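PDB 4MT4: CmeC from Campylobacter jejuni, which probably acts as the trimeric outer membrane channel of a multidrug efflux pump, carrying substrates out of the cell as in related outer membrane factors. Local coordinates for residues Val252-Pro261 and Lys432-Ile443. Sequence-based numbering, arbitrary orientation.
Sequences VFNLKEFDIP and KYSYANSIVDVI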
ATOM      1  N   VAL B 252      18.228  -9.935 -29.215  1.00 56.70           N
ATOM      2  CA  VAL B 252      19.121 -10.498 -28.206  1.00 57.08           C
ATOM      3  C   VAL B 252      20.131  -9.469 -27.700  1.00 53.23           C
ATOM      4  O   VAL B 252      20.720  -8.723 -28.484  1.00 65.01           O
ATOM      5  CB  VAL B 252      19.876 -11.734 -28.761  1.00 59.80           C
ATOM      6  CG1 VAL B 252      21.168 -11.993 -27.988  1.00 52.37           C
ATOM      7  CG2 VAL B 252      18.978 -12.960 -28.732  1.00 53.32           C
ATOM      8  N   PHE B 253      20.313  -9.428 -26.384  1.00 53.20           N
ATOM      9  CA  PHE B 253      21.277  -8.526 -25.769  1.00 58.85           C
ATOM     10  C   PHE B 253      22.702  -9.039 -25.939  1.00 68.06           C
ATOM     11  O   PHE B 253      23.020 -10.162 -25.546  1.00 56.75           O
ATOM     12  CB  PHE B 253      20.965  -8.339 -24.281  1.00 56.60           C
ATOM     13  CG  PHE B 253      22.000  -7.539 -23.539  1.00 55.49           C
ATOM     14  CD1 PHE B 253      22.003  -6.156 -23.609  1.00 55.22           C
ATOM     15  CD2 PHE B 253      22.965  -8.167 -22.764  1.00 59.62           C
ATOM     16  CE1 PHE B 253      22.950  -5.415 -22.927  1.00 51.54           C
ATOM     17  CE2 PHE B 253      23.915  -7.429 -22.082  1.00 63.25           C
ATOM     18  CZ  PHE B 253      23.906  -6.052 -22.163  1.00 54.74           C
ATOM     19  N   ASN B 254      23.555  -8.208 -26.526  1.00 68.84           N
ATOM     20  CA  ASN B 254      24.968  -8.535 -26.667  1.00 76.83           C
ATOM     21  C   ASN B 254      25.839  -7.656 -25.778  1.00 71.41           C
ATOM     22  O   ASN B 254      25.634  -6.445 -25.690  1.00 72.90           O
ATOM     23  CB  ASN B 254      25.404  -8.407 -28.127  1.00 86.80           C
ATOM     24  CG  ASN B 254      25.345  -9.730 -28.870  1.00 86.90           C
ATOM     25  OD1 ASN B 254      24.888 -10.738 -28.330  1.00 67.79           O
ATOM     26  ND2 ASN B 254      25.808  -9.731 -30.113  1.00 94.95           N
ATOM     27  N   LEU B 255      26.813  -8.278 -25.122  1.00 76.33           N
ATOM     28  CA  LEU B 255      27.640  -7.594 -24.135  1.00 65.36           C
ATOM     29  C   LEU B 255      28.482  -6.486 -24.762  1.00 68.35           C
ATOM     30  O   LEU B 255      29.363  -6.743 -25.584  1.00 72.96           O
ATOM     31  CB  LEU B 255      28.545  -8.602 -23.414  1.00 69.52           C
ATOM     32  CG  LEU B 255      29.325  -8.149 -22.172  1.00 68.14           C
ATOM     33  CD1 LEU B 255      30.689  -7.564 -22.528  1.00 73.83           C
ATOM     34  CD2 LEU B 255      28.509  -7.173 -21.336  1.00 62.66           C
ATOM     35  N   LYS B 256      28.190  -5.252 -24.367  1.00 77.14           N
ATOM     36  CA  LYS B 256      29.015  -4.106 -24.717  1.00 62.47           C
ATOM     37  C   LYS B 256      29.367  -3.350 -23.445  1.00 63.97           C
ATOM     38  O   LYS B 256      28.975  -3.756 -22.351  1.00 72.92           O
ATOM     39  CB  LYS B 256      28.293  -3.188 -25.708  1.00 67.34           C
ATOM     40  CG  LYS B 256      26.940  -2.692 -25.223  1.00 79.36           C
ATOM     41  CD  LYS B 256      26.308  -1.715 -26.206  1.00 82.51           C
ATOM     42  CE  LYS B 256      27.100  -0.420 -26.290  1.00 82.23           C
ATOM     43  NZ  LYS B 256      26.434   0.584 -27.163  1.00 71.77           N
ATOM     44  N   GLU B 257      30.106  -2.254 -23.585  1.00 76.00           N
ATOM     45  CA  GLU B 257      30.421  -1.409 -22.439  1.00 87.69           C
ATOM     46  C   GLU B 257      29.556  -0.154 -22.439  1.00 78.41           C
ATOM     47  O   GLU B 257      29.361   0.477 -23.477  1.00 84.59           O
ATOM     48  CB  GLU B 257      31.903  -1.029 -22.429  1.00 86.34           C
ATOM     49  CG  GLU B 257      32.271  -0.010 -21.358  1.00 98.87           C
ATOM     50  CD  GLU B 257      32.021  -0.514 -19.947  1.00113.39           C
ATOM     51  OE1 GLU B 257      31.948  -1.746 -19.749  1.00121.57           O
ATOM     52  OE2 GLU B 257      31.902   0.327 -19.031  1.00111.80           O
ATOM     53  N   PHE B 258      29.036   0.198 -21.267  1.00 83.26           N
ATOM     54  CA  PHE B 258      28.145   1.344 -21.133  1.00 76.18           C
ATOM     55  C   PHE B 258      28.795   2.478 -20.344  1.00 64.08           C
ATOM     56  O   PHE B 258      29.484   2.242 -19.352  1.00 63.54           O
ATOM     57  CB  PHE B 258      26.838   0.921 -20.457  1.00 78.24           C
ATOM     58  CG  PHE B 258      26.075  -0.131 -21.212  1.00 76.09           C
ATOM     59  CD1 PHE B 258      26.345  -1.476 -21.023  1.00 71.96           C
ATOM     60  CD2 PHE B 258      25.083   0.229 -22.109  1.00 68.39           C
ATOM     61  CE1 PHE B 258      25.644  -2.442 -21.716  1.00 76.65           C
ATOM     62  CE2 PHE B 258      24.378  -0.731 -22.805  1.00 76.30           C
ATOM     63  CZ  PHE B 258      24.657  -2.069 -22.608  1.00 82.43           C
ATOM     64  N   ASP B 259      28.567   3.709 -20.792  1.00 85.62           N
ATOM     65  CA  ASP B 259      29.079   4.885 -20.095  1.00 87.45           C
ATOM     66  C   ASP B 259      28.209   5.237 -18.891  1.00 72.46           C
ATOM     67  O   ASP B 259      27.398   6.161 -18.944  1.00 85.13           O
ATOM     68  CB  ASP B 259      29.169   6.080 -21.049  1.00 98.40           C
ATOM     69  CG  ASP B 259      27.956   6.200 -21.955  1.00 96.39           C
ATOM     70  OD1 ASP B 259      26.966   5.471 -21.731  1.00 76.10           O
ATOM     71  OD2 ASP B 259      27.993   7.029 -22.888  1.00104.56           O
ATOM     72  N   ILE B 260      28.385   4.492 -17.805  1.00 57.19           N
ATOM     73  CA  ILE B 260      27.628   4.721 -16.582  1.00 65.37           C
ATOM     74  C   ILE B 260      28.576   4.952 -15.407  1.00 61.57           C
ATOM     75  O   ILE B 260      29.712   4.477 -15.425  1.00 64.42           O
ATOM     76  CB  ILE B 260      26.689   3.536 -16.266  1.00 66.28           C
ATOM     77  CG1 ILE B 260      27.494   2.252 -16.065  1.00 55.20           C
ATOM     78  CG2 ILE B 260      25.657   3.362 -17.370  1.00 59.89           C
ATOM     79  CD1 ILE B 260      26.645   1.056 -15.696  1.00 51.15           C
ATOM     80  N   PRO B 261      28.117   5.697 -14.387  1.00 70.17           N
ATOM     81  CA  PRO B 261      28.936   5.964 -13.199  1.00 69.15           C
ATOM     82  C   PRO B 261      29.407   4.694 -12.494  1.00 65.57           C
ATOM     83  O   PRO B 261      28.707   3.682 -12.504  1.00 59.82           O
ATOM     84  CB  PRO B 261      27.990   6.761 -12.296  1.00 62.89           C
ATOM     85  CG  PRO B 261      27.049   7.419 -13.235  1.00 67.72           C
ATOM     86  CD  PRO B 261      26.843   6.437 -14.350  1.00 66.97           C
ATOM     87  N   LYS B 432      22.739 -12.995 -18.254  1.00 47.48           N
ATOM     88  CA  LYS B 432      22.900 -12.058 -19.360  1.00 49.67           C
ATOM     89  C   LYS B 432      21.965 -10.855 -19.248  1.00 58.40           C
ATOM     90  O   LYS B 432      22.379  -9.713 -19.459  1.00 47.90           O
ATOM     91  CB  LYS B 432      22.661 -12.778 -20.686  1.00 47.82           C
ATOM     92  CG  LYS B 432      23.033 -11.975 -21.919  1.00 67.23           C
ATOM     93  CD  LYS B 432      22.868 -12.817 -23.173  1.00 69.74           C
ATOM     94  CE  LYS B 432      23.609 -14.142 -23.046  1.00 62.96           C
ATOM     95  NZ  LYS B 432      23.361 -15.051 -24.201  1.00 78.64           N
ATOM     96  N   TYR B 433      20.707 -11.117 -18.904  1.00 41.61           N
ATOM     97  CA  TYR B 433      19.699 -10.065 -18.842  1.00 50.43           C
ATOM     98  C   TYR B 433      19.544  -9.524 -17.428  1.00 51.52           C
ATOM     99  O   TYR B 433      18.928  -8.481 -17.216  1.00 55.57           O
ATOM    100  CB  TYR B 433      18.363 -10.580 -19.379  1.00 47.85           C
ATOM    101  CG  TYR B 433      18.438 -10.942 -20.844  1.00 46.17           C
ATOM    102  CD1 TYR B 433      18.184  -9.997 -21.829  1.00 37.30           C
ATOM    103  CD2 TYR B 433      18.792 -12.223 -21.243  1.00 53.26           C
ATOM    104  CE1 TYR B 433      18.268 -10.322 -23.169  1.00 52.45           C
ATOM    105  CE2 TYR B 433      18.879 -12.559 -22.577  1.00 42.79           C
ATOM    106  CZ  TYR B 433      18.616 -11.607 -23.537  1.00 62.34           C
ATOM    107  OH  TYR B 433      18.704 -11.946 -24.867  1.00 52.01           O
ATOM    108  N   SER B 434      20.111 -10.235 -16.460  1.00 47.68           N
ATOM    109  CA  SER B 434      20.241  -9.688 -15.117  1.00 45.69           C
ATOM    110  C   SER B 434      21.312  -8.611 -15.138  1.00 49.60           C
ATOM    111  O   SER B 434      21.277  -7.670 -14.348  1.00 56.34           O
ATOM    112  CB  SER B 434      20.592 -10.775 -14.100  1.00 40.20           C
ATOM    113  OG  SER B 434      19.533 -11.707 -13.962  1.00 65.83           O
ATOM    114  N   TYR B 435      22.266  -8.756 -16.052  1.00 50.68           N
ATOM    115  CA  TYR B 435      23.313  -7.759 -16.224  1.00 58.47           C
ATOM    116  C   TYR B 435      22.776  -6.545 -16.967  1.00 43.80           C
ATOM    117  O   TYR B 435      23.157  -5.412 -16.676  1.00 45.73           O
ATOM    118  CB  TYR B 435      24.515  -8.339 -16.973  1.00 39.78           C
ATOM    119  CG  TYR B 435      25.642  -7.341 -17.130  1.00 45.09           C
ATOM    120  CD1 TYR B 435      26.453  -7.009 -16.051  1.00 40.65           C
ATOM    121  CD2 TYR B 435      25.891  -6.724 -18.350  1.00 39.53           C
ATOM    122  CE1 TYR B 435      27.479  -6.092 -16.184  1.00 40.11           C
ATOM    123  CE2 TYR B 435      26.915  -5.807 -18.491  1.00 46.85           C
ATOM    124  CZ  TYR B 435      27.707  -5.495 -17.406  1.00 45.83           C
ATOM    125  OH  TYR B 435      28.731  -4.581 -17.545  1.00 45.72           O
ATOM    126  N   ALA B 436      21.895  -6.794 -17.932  1.00 41.47           N
ATOM    127  CA  ALA B 436      21.243  -5.721 -18.673  1.00 49.43           C
ATOM    128  C   ALA B 436      20.404  -4.868 -17.729  1.00 44.81           C
ATOM    129  O   ALA B 436      20.434  -3.640 -17.794  1.00 46.66           O
ATOM    130  CB  ALA B 436      20.380  -6.289 -19.791  1.00 47.61           C
ATOM    131  N   ASN B 437      19.666  -5.531 -16.844  1.00 38.50           N
ATOM    132  CA  ASN B 437      18.851  -4.841 -15.853  1.00 54.43           C
ATOM    133  C   ASN B 437      19.695  -4.212 -14.750  1.00 49.07           C
ATOM    134  O   ASN B 437      19.251  -3.286 -14.070  1.00 48.83           O
ATOM    135  CB  ASN B 437      17.829  -5.800 -15.237  1.00 44.16           C
ATOM    136  CG  ASN B 437      16.737  -6.193 -16.212  1.00 41.74           C
ATOM    137  OD1 ASN B 437      16.585  -5.585 -17.271  1.00 45.94           O
ATOM    138  ND2 ASN B 437      15.959  -7.209 -15.851  1.00 41.00           N
ATOM    139  N   SER B 438      20.910  -4.720 -14.573  1.00 45.38           N
ATOM    140  CA  SER B 438      21.829  -4.159 -13.589  1.00 43.14           C
ATOM    141  C   SER B 438      22.320  -2.800 -14.067  1.00 45.11           C
ATOM    142  O   SER B 438      22.591  -1.908 -13.263  1.00 42.74           O
ATOM    143  CB  SER B 438      23.012  -5.097 -13.339  1.00 44.05           C
ATOM    144  OG  SER B 438      23.919  -5.082 -14.428  1.00 44.11           O
ATOM    145  N   ILE B 439      22.433  -2.651 -15.383  1.00 42.01           N
ATOM    146  CA  ILE B 439      22.804  -1.376 -15.984  1.00 44.98           C
ATOM    147  C   ILE B 439      21.725  -0.338 -15.703  1.00 49.86           C
ATOM    148  O   ILE B 439      22.017   0.796 -15.330  1.00 46.48           O
ATOM    149  CB  ILE B 439      23.007  -1.497 -17.508  1.00 40.76           C
ATOM    150  CG1 ILE B 439      24.071  -2.548 -17.828  1.00 53.35           C
ATOM    151  CG2 ILE B 439      23.397  -0.156 -18.103  1.00 44.10           C
ATOM    152  CD1 ILE B 439      25.437  -2.221 -17.272  1.00 47.21           C
ATOM    153  N   VAL B 440      20.474  -0.747 -15.881  1.00 42.44           N
ATOM    154  CA  VAL B 440      19.327   0.124 -15.664  1.00 52.25           C
ATOM    155  C   VAL B 440      19.233   0.578 -14.208  1.00 45.99           C
ATOM    156  O   VAL B 440      18.955   1.746 -13.933  1.00 45.07           O
ATOM    157  CB  VAL B 440      18.013  -0.581 -16.063  1.00 50.64           C
ATOM    158  CG1 VAL B 440      16.820   0.335 -15.842  1.00 45.08           C
ATOM    159  CG2 VAL B 440      18.079  -1.031 -17.513  1.00 44.35           C
ATOM    160  N   ASP B 441      19.472  -0.349 -13.283  1.00 48.59           N
ATOM    161  CA  ASP B 441      19.415  -0.047 -11.856  1.00 39.83           C
ATOM    162  C   ASP B 441      20.401   1.053 -11.474  1.00 48.43           C
ATOM    163  O   ASP B 441      20.085   1.924 -10.667  1.00 52.69           O
ATOM    164  CB  ASP B 441      19.686  -1.306 -11.028  1.00 42.56           C
ATOM    165  CG  ASP B 441      18.504  -2.258 -11.013  1.00 56.45           C
ATOM    166  OD1 ASP B 441      17.355  -1.780 -11.127  1.00 58.25           O
ATOM    167  OD2 ASP B 441      18.721  -3.482 -10.884  1.00 57.27           O
ATOM    168  N   VAL B 442      21.593   1.006 -12.061  1.00 47.35           N
ATOM    169  CA  VAL B 442      22.600   2.039 -11.842  1.00 51.41           C
ATOM    170  C   VAL B 442      22.125   3.371 -12.406  1.00 46.12           C
ATOM    171  O   VAL B 442      22.184   4.399 -11.732  1.00 44.87           O
ATOM    172  CB  VAL B 442      23.950   1.668 -12.489  1.00 45.94           C
ATOM    173  CG1 VAL B 442      24.930   2.828 -12.376  1.00 43.84           C
ATOM    174  CG2 VAL B 442      24.521   0.415 -11.849  1.00 44.23           C
ATOM    175  N   ILE B 443      21.654   3.343 -13.649  1.00 45.48           N
ATOM    176  CA  ILE B 443      21.113   4.531 -14.298  1.00 52.19           C
ATOM    177  C   ILE B 443      19.943   5.107 -13.502  1.00 46.23           C
ATOM    178  O   ILE B 443      19.848   6.320 -13.308  1.00 42.10           O
ATOM    179  CB  ILE B 443      20.652   4.223 -15.740  1.00 53.22           C
ATOM    180  CG1 ILE B 443      21.838   3.754 -16.590  1.00 53.73           C
ATOM    181  CG2 ILE B 443      19.994   5.444 -16.365  1.00 44.99           C
ATOM    182  CD1 ILE B 443      21.463   3.348 -18.002  1.00 41.10           C
TER
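The backbone N-H of Phe253 points almost straight at the phenol oxygen of Tyr433 (N-H...O 163°), but N and OH lie 3.4 Å apart, a weak bond. It is the one hydrogen bond joining the extended loop 252-261 to residues 432-443; the rest is mostly apolar packing. Phe253 carries much of it. A chi1 of 174° turns its ring in toward the helix, CG trans to the main-chain N, and Ala436 CB sits over the centre of one face as a CH-pi contact, 4.0 Å from the ring centroid and 5° off the normal. Lys432 CG and Phe258 CZ border the same ring at its edge, in plane, while Phe253 CB packs 3.5 Å from Tyr433 CE1. Leu255 CD2 comes obliquely to the Tyr435 ring, 3.5 Å from CE2. Farther along, Ile439 puts CG2 over one face of Phe258, offset toward the rim, and its CD1 meets Ile260 CD1 at 3.8 Å. Ile260 also reaches Val442 through CD1 and Ile443 through CG2. The loop packs along helix 411-445, part of the long-helix body characteristic of outer membrane factors; helix 129-195 adjoins Tyr433 and Ala436, and helix 339-405 flanks Leu255 and Tyr435.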